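Local structure of N-terminal acetyltransferase B complex subunit MDM20 (Candida albicans, 5K04) at residues A[664-669]-A[700-705]; A[675-680]-A[693-698]. The protein probably serves as the non-catalytic auxiliary subunit of the NatB complex, the enzyme that acetylates protein N-termini. All blocks are in the same frame, centred on the assembly; numbering follows the deposited sequence.

In the fold
Both contacts lie in the C-terminal part of this all-helical chain, with centres about 14 Å apart, and both use helix 661-682. That helix runs out to a short turn, after which helix 686-695 and helix 698-703 follow each other back along it as the returning side of a helical hairpin. Contact 2, between 675-680 and 693-698, sits near the turn with 12 residues between its segments; contact 1, between 664-669 and 700-705, lies further down, with 30. The longer closure therefore encloses the shorter one along the sequence. Neither is touched by the other protein chain of the assembly, so the hairpin is joined here entirely by contacts within the subunit.

Contact 1. Residues A[664-669]-A[700-705]; sequences QNLTNL and KEFKNL
F702 sets its ring against the methyl tips of L666 and L669, which project from successive turns of helix 661-682 and meet different ring atoms. This is the far part of an antiparallel helical hairpin, whose return side here is the short helix 698-703. The two backbones stay well apart, 9.7 Å from CA of L666 to CA of F702, and the interval is spanned by the ring from one side and the leucine branches from the other. No hydrogen bond crosses; the evidence for cohesion is apolar contact that hides 102 Å² in all, nearly half of it on F702. CD1 of L666 lies 4.1 Å from CD2 of F702, the leucine and the ring running alongside each other, antiparallel. L669 reaches across from the facing helix and also meets the ring obliquely. With CG of F702 anti to the carbonyl carbon (chi1 -85°), the ring is sent across to the leucines. All three residues are buried: L652 and L747 also pack on F702, while L649 and the C-terminal L750 touch L669, so the cluster joins the hairpin to the chain terminus. Methyl CD2 of L669 spans two ring carbons of F702, 4.0 Å from CZ and 4.1 Å from CE1.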
ATOM      1  N   GLN A 664      16.194  20.712  -0.474  1.00 42.90           N
ATOM      2  CA  GLN A 664      16.168  19.602   0.476  1.00 42.42           C
ATOM      3  C   GLN A 664      17.175  19.819   1.610  1.00 43.26           C
ATOM      4  O   GLN A 664      16.830  19.721   2.797  1.00 24.47           O
ATOM      5  CB  GLN A 664      16.467  18.289  -0.244  1.00 36.64           C
ATOM      6  CG  GLN A 664      15.354  17.722  -1.077  1.00 53.53           C
ATOM      7  CD  GLN A 664      15.712  16.317  -1.554  1.00 71.96           C
ATOM      8  OE1 GLN A 664      16.512  16.147  -2.481  1.00 72.67           O
ATOM      9  NE2 GLN A 664      15.148  15.302  -0.894  1.00 76.58           N
ATOM     10  N   ASN A 665      18.447  20.061   1.256  1.00 40.17           N
ATOM     11  CA  ASN A 665      19.480  20.270   2.267  1.00 40.35           C
ATOM     12  C   ASN A 665      19.211  21.536   3.075  1.00 39.99           C
ATOM     13  O   ASN A 665      19.408  21.557   4.295  1.00 29.54           O
ATOM     14  CB  ASN A 665      20.858  20.368   1.611  1.00 37.19           C
ATOM     15  CG  ASN A 665      21.274  19.095   0.916  1.00 42.88           C
ATOM     16  OD1 ASN A 665      20.813  17.991   1.243  1.00 24.86           O
ATOM     17  ND2 ASN A 665      22.168  19.242  -0.058  1.00 42.38           N
ATOM     18  N   LEU A 666      18.791  22.610   2.396  1.00 35.46           N
ATOM     19  CA  LEU A 666      18.541  23.871   3.076  1.00 41.66           C
ATOM     20  C   LEU A 666      17.393  23.729   4.070  1.00 45.68           C
ATOM     21  O   LEU A 666      17.455  24.272   5.184  1.00 33.39           O
ATOM     22  CB  LEU A 666      18.258  24.948   2.031  1.00 42.65           C
ATOM     23  CG  LEU A 666      18.519  26.420   2.335  1.00 56.64           C
ATOM     24  CD1 LEU A 666      19.848  26.601   3.044  1.00 54.45           C
ATOM     25  CD2 LEU A 666      18.497  27.203   1.036  1.00 56.71           C
ATOM     26  N   THR A 667      16.353  22.972   3.690  1.00 48.98           N
ATOM     27  CA  THR A 667      15.247  22.685   4.597  1.00 42.90           C
ATOM     28  C   THR A 667      15.748  21.937   5.825  1.00 40.72           C
ATOM     29  O   THR A 667      15.314  22.212   6.950  1.00 31.42           O
ATOM     30  CB  THR A 667      14.160  21.880   3.863  1.00 36.20           C
ATOM     31  OG1 THR A 667      13.663  22.620   2.740  1.00 27.02           O
ATOM     32  CG2 THR A 667      12.999  21.579   4.759  1.00 40.76           C
ATOM     33  N   ASN A 668      16.702  21.023   5.633  1.00 41.21           N
ATOM     34  CA  ASN A 668      17.229  20.264   6.760  1.00 40.41           C
ATOM     35  C   ASN A 668      18.128  21.125   7.625  1.00 40.75           C
ATOM     36  O   ASN A 668      18.131  20.986   8.857  1.00 36.19           O
ATOM     37  CB  ASN A 668      17.977  19.033   6.260  1.00 37.99           C
ATOM     38  CG  ASN A 668      17.039  17.894   5.890  1.00 39.47           C
ATOM     39  OD1 ASN A 668      15.921  17.789   6.415  1.00 24.89           O
ATOM     40  ND2 ASN A 668      17.496  17.028   4.991  1.00 40.37           N
ATOM     41  N   LEU A 669      18.889  22.027   6.997  1.00 44.79           N
ATOM     42  CA  LEU A 669      19.659  22.999   7.762  1.00 44.10           C
ATOM     43  C   LEU A 669      18.747  23.887   8.605  1.00 39.53           C
ATOM     44  O   LEU A 669      19.048  24.153   9.776  1.00 28.97           O
ATOM     45  CB  LEU A 669      20.521  23.863   6.839  1.00 47.73           C
ATOM     46  CG  LEU A 669      21.368  24.879   7.631  1.00 46.49           C
ATOM     47  CD1 LEU A 669      22.330  24.146   8.583  1.00 40.99           C
ATOM     48  CD2 LEU A 669      22.139  25.823   6.731  1.00 39.47           C
ATOM     49  N   LYS A 700      21.680  35.875   6.402  1.00 51.32           N
ATOM     50  CA  LYS A 700      22.385  36.883   5.616  1.00 54.84           C
ATOM     51  C   LYS A 700      23.411  36.242   4.688  1.00 51.54           C
ATOM     52  O   LYS A 700      23.501  36.592   3.504  1.00 38.99           O
ATOM     53  CB  LYS A 700      23.063  37.889   6.546  1.00 60.09           C
ATOM     54  CG  LYS A 700      23.963  38.872   5.832  1.00 67.25           C
ATOM     55  CD  LYS A 700      24.584  39.862   6.805  1.00 84.88           C
ATOM     56  CE  LYS A 700      25.261  41.018   6.069  1.00 97.66           C
ATOM     57  NZ  LYS A 700      25.898  42.005   7.004  1.00105.04           N
ATOM     58  N   GLU A 701      24.183  35.283   5.204  1.00 59.76           N
ATOM     59  CA  GLU A 701      25.297  34.747   4.429  1.00 57.21           C
ATOM     60  C   GLU A 701      24.808  33.899   3.254  1.00 49.35           C
ATOM     61  O   GLU A 701      25.422  33.929   2.179  1.00 39.46           O
ATOM     62  CB  GLU A 701      26.249  33.978   5.358  1.00 49.49           C
ATOM     63  CG  GLU A 701      27.092  34.938   6.242  1.00 49.21           C
ATOM     64  CD  GLU A 701      27.799  34.267   7.421  1.00 54.77           C
ATOM     65  OE1 GLU A 701      27.598  33.063   7.657  1.00 47.99           O
ATOM     66  OE2 GLU A 701      28.568  34.953   8.129  1.00 53.22           O
ATOM     67  N   PHE A 702      23.690  33.178   3.420  1.00 47.03           N
ATOM     68  CA  PHE A 702      23.171  32.366   2.315  1.00 54.42           C
ATOM     69  C   PHE A 702      22.451  33.227   1.271  1.00 43.39           C
ATOM     70  O   PHE A 702      22.549  32.960   0.068  1.00 32.39           O
ATOM     71  CB  PHE A 702      22.258  31.241   2.852  1.00 46.84           C
ATOM     72  CG  PHE A 702      23.017  29.996   3.277  1.00 43.56           C
ATOM     73  CD1 PHE A 702      23.611  29.911   4.539  1.00 49.56           C
ATOM     74  CD2 PHE A 702      23.181  28.939   2.401  1.00 39.89           C
ATOM     75  CE1 PHE A 702      24.345  28.775   4.922  1.00 49.62           C
ATOM     76  CE2 PHE A 702      23.910  27.796   2.772  1.00 46.89           C
ATOM     77  CZ  PHE A 702      24.489  27.712   4.038  1.00 48.53           C
ATOM     78  N   LYS A 703      21.743  34.267   1.711  1.00 46.63           N
ATOM     79  CA  LYS A 703      21.155  35.220   0.769  1.00 50.15           C
ATOM     80  C   LYS A 703      22.206  35.819  -0.156  1.00 48.56           C
ATOM     81  O   LYS A 703      21.984  35.928  -1.366  1.00 44.62           O
ATOM     82  CB  LYS A 703      20.424  36.318   1.527  1.00 40.27           C
ATOM     83  CG  LYS A 703      19.162  35.818   2.221  1.00 48.95           C
ATOM     84  CD  LYS A 703      18.610  36.829   3.219  1.00 47.97           C
ATOM     85  CE  LYS A 703      17.338  36.277   3.866  1.00 52.15           C
ATOM     86  NZ  LYS A 703      16.746  37.227   4.843  1.00 59.81           N
ATOM     87  N   ASN A 704      23.369  36.183   0.386  1.00 54.50           N
ATOM     88  CA  ASN A 704      24.427  36.787  -0.417  1.00 49.30           C
ATOM     89  C   ASN A 704      25.004  35.849  -1.470  1.00 46.09           C
ATOM     90  O   ASN A 704      25.718  36.317  -2.360  1.00 41.77           O
ATOM     91  CB  ASN A 704      25.533  37.288   0.503  1.00 46.97           C
ATOM     92  CG  ASN A 704      25.101  38.492   1.307  1.00 64.21           C
ATOM     93  OD1 ASN A 704      24.335  39.336   0.826  1.00 63.44           O
ATOM     94  ND2 ASN A 704      25.567  38.571   2.545  1.00 78.63           N
ATOM     95  N   LEU A 705      24.731  34.547  -1.382  1.00 55.93           N
ATOM     96  CA  LEU A 705      25.099  33.603  -2.434  1.00 56.79           C
ATOM     97  C   LEU A 705      24.190  33.704  -3.651  1.00 47.51           C
ATOM     98  O   LEU A 705      24.546  33.166  -4.704  1.00 36.23           O
ATOM     99  CB  LEU A 705      25.074  32.163  -1.903  1.00 46.27           C
ATOM    100  CG  LEU A 705      25.947  31.947  -0.656  1.00 49.71           C
ATOM    101  CD1 LEU A 705      25.893  30.502  -0.155  1.00 41.81           C
ATOM    102  CD2 LEU A 705      27.393  32.401  -0.879  1.00 41.34           C
TER

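Contact 2. Residues A[675-680]-A[693-698]; sequences IVKLLA and NLVKPF
V695 and K677 carry most of this contact, in which the last turn of helix 686-695 packs back on helix 661-682 to form an antiparallel helical hairpin. Together they supply roughly two thirds of the 130 Å² buried between the segments, and V676 and K696 share the remainder. V695 points its side chain toward the facing helix. Its CG2 methyl meets the aliphatic part of K677, with CE of K677 4.2 Å from CG2 of V695. K677 gets there by length: its CB leaves the helix obliquely to the partner, and from CB onward the chain is fully extended (chi2 178°, chi3 175°), which carries CE across to the valine. The other valine branch faces V676, although CG1 of V676 and CG1 of V695 remain 4.8 Å apart, a looser approach than ordinary methyl contact. No hydrogen bond links the segments, so apolar contact is what the geometry supports.

V676 also touches L620 of helix 608-625, and V695 also rests on I673, one turn earlier on its partner helix. From V695 to F698 the chain makes a type I beta turn, and at F698 helix 698-703 begins; N of F698 is hydrogen-bonded to O of V695 at 3.2 Å. The turn brings the F698 ring under the valine backbone, with CA of V695 3.8 Å above the ring plane and over its centre. At the outer margin, exposed K696 bends at chi2 (-51°) back toward K677. The two ammonium groups would probably repel each other mildly, NZ of K677 lying 4.5 Å from NZ of K696.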
ATOM      1  N   ILE A 675      16.122  23.323  15.937  1.00 47.34           N
ATOM      2  CA  ILE A 675      16.353  22.386  17.032  1.00 50.23           C
ATOM      3  C   ILE A 675      17.495  22.872  17.930  1.00 47.50           C
ATOM      4  O   ILE A 675      17.433  22.747  19.161  1.00 37.37           O
ATOM      5  CB  ILE A 675      16.606  20.983  16.448  1.00 50.17           C
ATOM      6  CG1 ILE A 675      15.324  20.462  15.788  1.00 47.45           C
ATOM      7  CG2 ILE A 675      17.108  19.988  17.499  1.00 38.93           C
ATOM      8  CD1 ILE A 675      15.530  19.191  14.987  1.00 43.65           C
ATOM      9  N   VAL A 676      18.541  23.457  17.335  1.00 51.20           N
ATOM     10  CA  VAL A 676      19.581  24.111  18.131  1.00 54.43           C
ATOM     11  C   VAL A 676      18.958  25.128  19.085  1.00 53.18           C
ATOM     12  O   VAL A 676      19.291  25.183  20.276  1.00 41.85           O
ATOM     13  CB  VAL A 676      20.629  24.771  17.214  1.00 51.77           C
ATOM     14  CG1 VAL A 676      21.477  25.768  17.996  1.00 44.93           C
ATOM     15  CG2 VAL A 676      21.520  23.720  16.550  1.00 45.77           C
ATOM     16  N   LYS A 677      18.032  25.947  18.569  1.00 54.09           N
ATOM     17  CA  LYS A 677      17.418  26.980  19.399  1.00 51.77           C
ATOM     18  C   LYS A 677      16.517  26.370  20.461  1.00 50.91           C
ATOM     19  O   LYS A 677      16.489  26.843  21.602  1.00 44.62           O
ATOM     20  CB  LYS A 677      16.643  27.967  18.524  1.00 42.31           C
ATOM     21  CG  LYS A 677      17.569  28.767  17.619  1.00 56.99           C
ATOM     22  CD  LYS A 677      16.839  29.728  16.695  1.00 60.67           C
ATOM     23  CE  LYS A 677      17.851  30.567  15.935  1.00 66.89           C
ATOM     24  NZ  LYS A 677      17.200  31.544  15.021  1.00 72.26           N
ATOM     25  N   LEU A 678      15.785  25.310  20.112  1.00 56.08           N
ATOM     26  CA  LEU A 678      14.935  24.649  21.095  1.00 52.45           C
ATOM     27  C   LEU A 678      15.769  24.106  22.252  1.00 49.94           C
ATOM     28  O   LEU A 678      15.450  24.329  23.429  1.00 45.55           O
ATOM     29  CB  LEU A 678      14.130  23.546  20.408  1.00 53.91           C
ATOM     30  CG  LEU A 678      13.025  22.787  21.148  1.00 52.95           C
ATOM     31  CD1 LEU A 678      12.104  22.138  20.157  1.00 49.33           C
ATOM     32  CD2 LEU A 678      13.618  21.723  22.027  1.00 59.13           C
ATOM     33  N   LEU A 679      16.859  23.404  21.932  1.00 51.98           N
ATOM     34  CA  LEU A 679      17.708  22.832  22.971  1.00 53.83           C
ATOM     35  C   LEU A 679      18.423  23.912  23.775  1.00 54.02           C
ATOM     36  O   LEU A 679      18.623  23.754  24.986  1.00 46.80           O
ATOM     37  CB  LEU A 679      18.709  21.869  22.343  1.00 53.18           C
ATOM     38  CG  LEU A 679      18.043  20.592  21.820  1.00 52.11           C
ATOM     39  CD1 LEU A 679      18.995  19.782  20.971  1.00 45.01           C
ATOM     40  CD2 LEU A 679      17.527  19.757  22.994  1.00 43.83           C
ATOM     41  N   ALA A 680      18.817  25.013  23.127  1.00 54.01           N
ATOM     42  CA  ALA A 680      19.434  26.112  23.863  1.00 52.77           C
ATOM     43  C   ALA A 680      18.512  26.635  24.961  1.00 57.65           C
ATOM     44  O   ALA A 680      18.976  27.007  26.046  1.00 59.01           O
ATOM     45  CB  ALA A 680      19.807  27.236  22.907  1.00 50.74           C
ATOM     46  N   ASN A 693      24.614  31.800  18.693  1.00 56.92           N
ATOM     47  CA  ASN A 693      25.288  32.955  18.108  1.00 58.31           C
ATOM     48  C   ASN A 693      25.862  32.629  16.737  1.00 52.63           C
ATOM     49  O   ASN A 693      25.800  33.456  15.820  1.00 43.59           O
ATOM     50  CB  ASN A 693      26.397  33.455  19.035  1.00 56.47           C
ATOM     51  CG  ASN A 693      25.865  34.318  20.169  1.00 67.34           C
ATOM     52  OD1 ASN A 693      24.821  34.976  20.046  1.00 57.68           O
ATOM     53  ND2 ASN A 693      26.589  34.322  21.288  1.00 79.73           N
ATOM     54  N   LEU A 694      26.432  31.430  16.586  1.00 60.84           N
ATOM     55  CA  LEU A 694      27.077  31.058  15.332  1.00 57.14           C
ATOM     56  C   LEU A 694      26.081  30.950  14.186  1.00 50.60           C
ATOM     57  O   LEU A 694      26.428  31.250  13.037  1.00 41.98           O
ATOM     58  CB  LEU A 694      27.818  29.736  15.501  1.00 56.82           C
ATOM     59  CG  LEU A 694      29.186  29.786  16.170  1.00 55.16           C
ATOM     60  CD1 LEU A 694      29.808  28.404  16.200  1.00 45.38           C
ATOM     61  CD2 LEU A 694      30.077  30.748  15.417  1.00 54.73           C
ATOM     62  N   VAL A 695      24.849  30.508  14.472  1.00 50.45           N
ATOM     63  CA  VAL A 695      23.848  30.338  13.417  1.00 51.67           C
ATOM     64  C   VAL A 695      23.190  31.646  13.013  1.00 49.80           C
ATOM     65  O   VAL A 695      22.567  31.704  11.948  1.00 33.39           O
ATOM     66  CB  VAL A 695      22.762  29.328  13.835  1.00 51.64           C
ATOM     67  CG1 VAL A 695      23.393  27.982  14.240  1.00 46.33           C
ATOM     68  CG2 VAL A 695      21.900  29.888  14.947  1.00 51.10           C
ATOM     69  N   LYS A 696      23.348  32.702  13.821  1.00 58.58           N
ATOM     70  CA  LYS A 696      22.738  34.004  13.544  1.00 59.21           C
ATOM     71  C   LYS A 696      23.003  34.552  12.140  1.00 50.61           C
ATOM     72  O   LYS A 696      22.049  35.033  11.507  1.00 40.36           O
ATOM     73  CB  LYS A 696      23.195  35.006  14.616  1.00 70.06           C
ATOM     74  CG  LYS A 696      22.220  35.160  15.771  1.00 81.09           C
ATOM     75  CD  LYS A 696      20.816  35.430  15.233  1.00 94.02           C
ATOM     76  CE  LYS A 696      19.777  35.570  16.344  1.00 98.53           C
ATOM     77  NZ  LYS A 696      18.406  35.786  15.785  1.00 96.86           N
ATOM     78  N   PRO A 697      24.227  34.537  11.600  1.00 57.31           N
ATOM     79  CA  PRO A 697      24.453  35.162  10.287  1.00 59.63           C
ATOM     80  C   PRO A 697      24.140  34.276   9.087  1.00 56.21           C
ATOM     81  O   PRO A 697      24.343  34.724   7.950  1.00 47.30           O
ATOM     82  CB  PRO A 697      25.949  35.503  10.327  1.00 55.20           C
ATOM     83  CG  PRO A 697      26.533  34.426  11.165  1.00 52.11           C
ATOM     84  CD  PRO A 697      25.502  34.122  12.223  1.00 50.85           C
ATOM     85  N   PHE A 698      23.655  33.047   9.305  1.00 51.78           N
ATOM     86  CA  PHE A 698      23.428  32.119   8.197  1.00 46.44           C
ATOM     87  C   PHE A 698      22.495  32.721   7.155  1.00 43.61           C
ATOM     88  O   PHE A 698      22.758  32.647   5.948  1.00 33.65           O
ATOM     89  CB  PHE A 698      22.845  30.796   8.716  1.00 44.81           C
ATOM     90  CG  PHE A 698      23.853  29.896   9.385  1.00 45.59           C
ATOM     91  CD1 PHE A 698      25.177  30.282   9.529  1.00 45.29           C
ATOM     92  CD2 PHE A 698      23.476  28.662   9.867  1.00 47.44           C
ATOM     93  CE1 PHE A 698      26.093  29.442  10.135  1.00 46.90           C
ATOM     94  CE2 PHE A 698      24.384  27.824  10.471  1.00 47.78           C
ATOM     95  CZ  PHE A 698      25.690  28.214  10.601  1.00 48.98           C
TER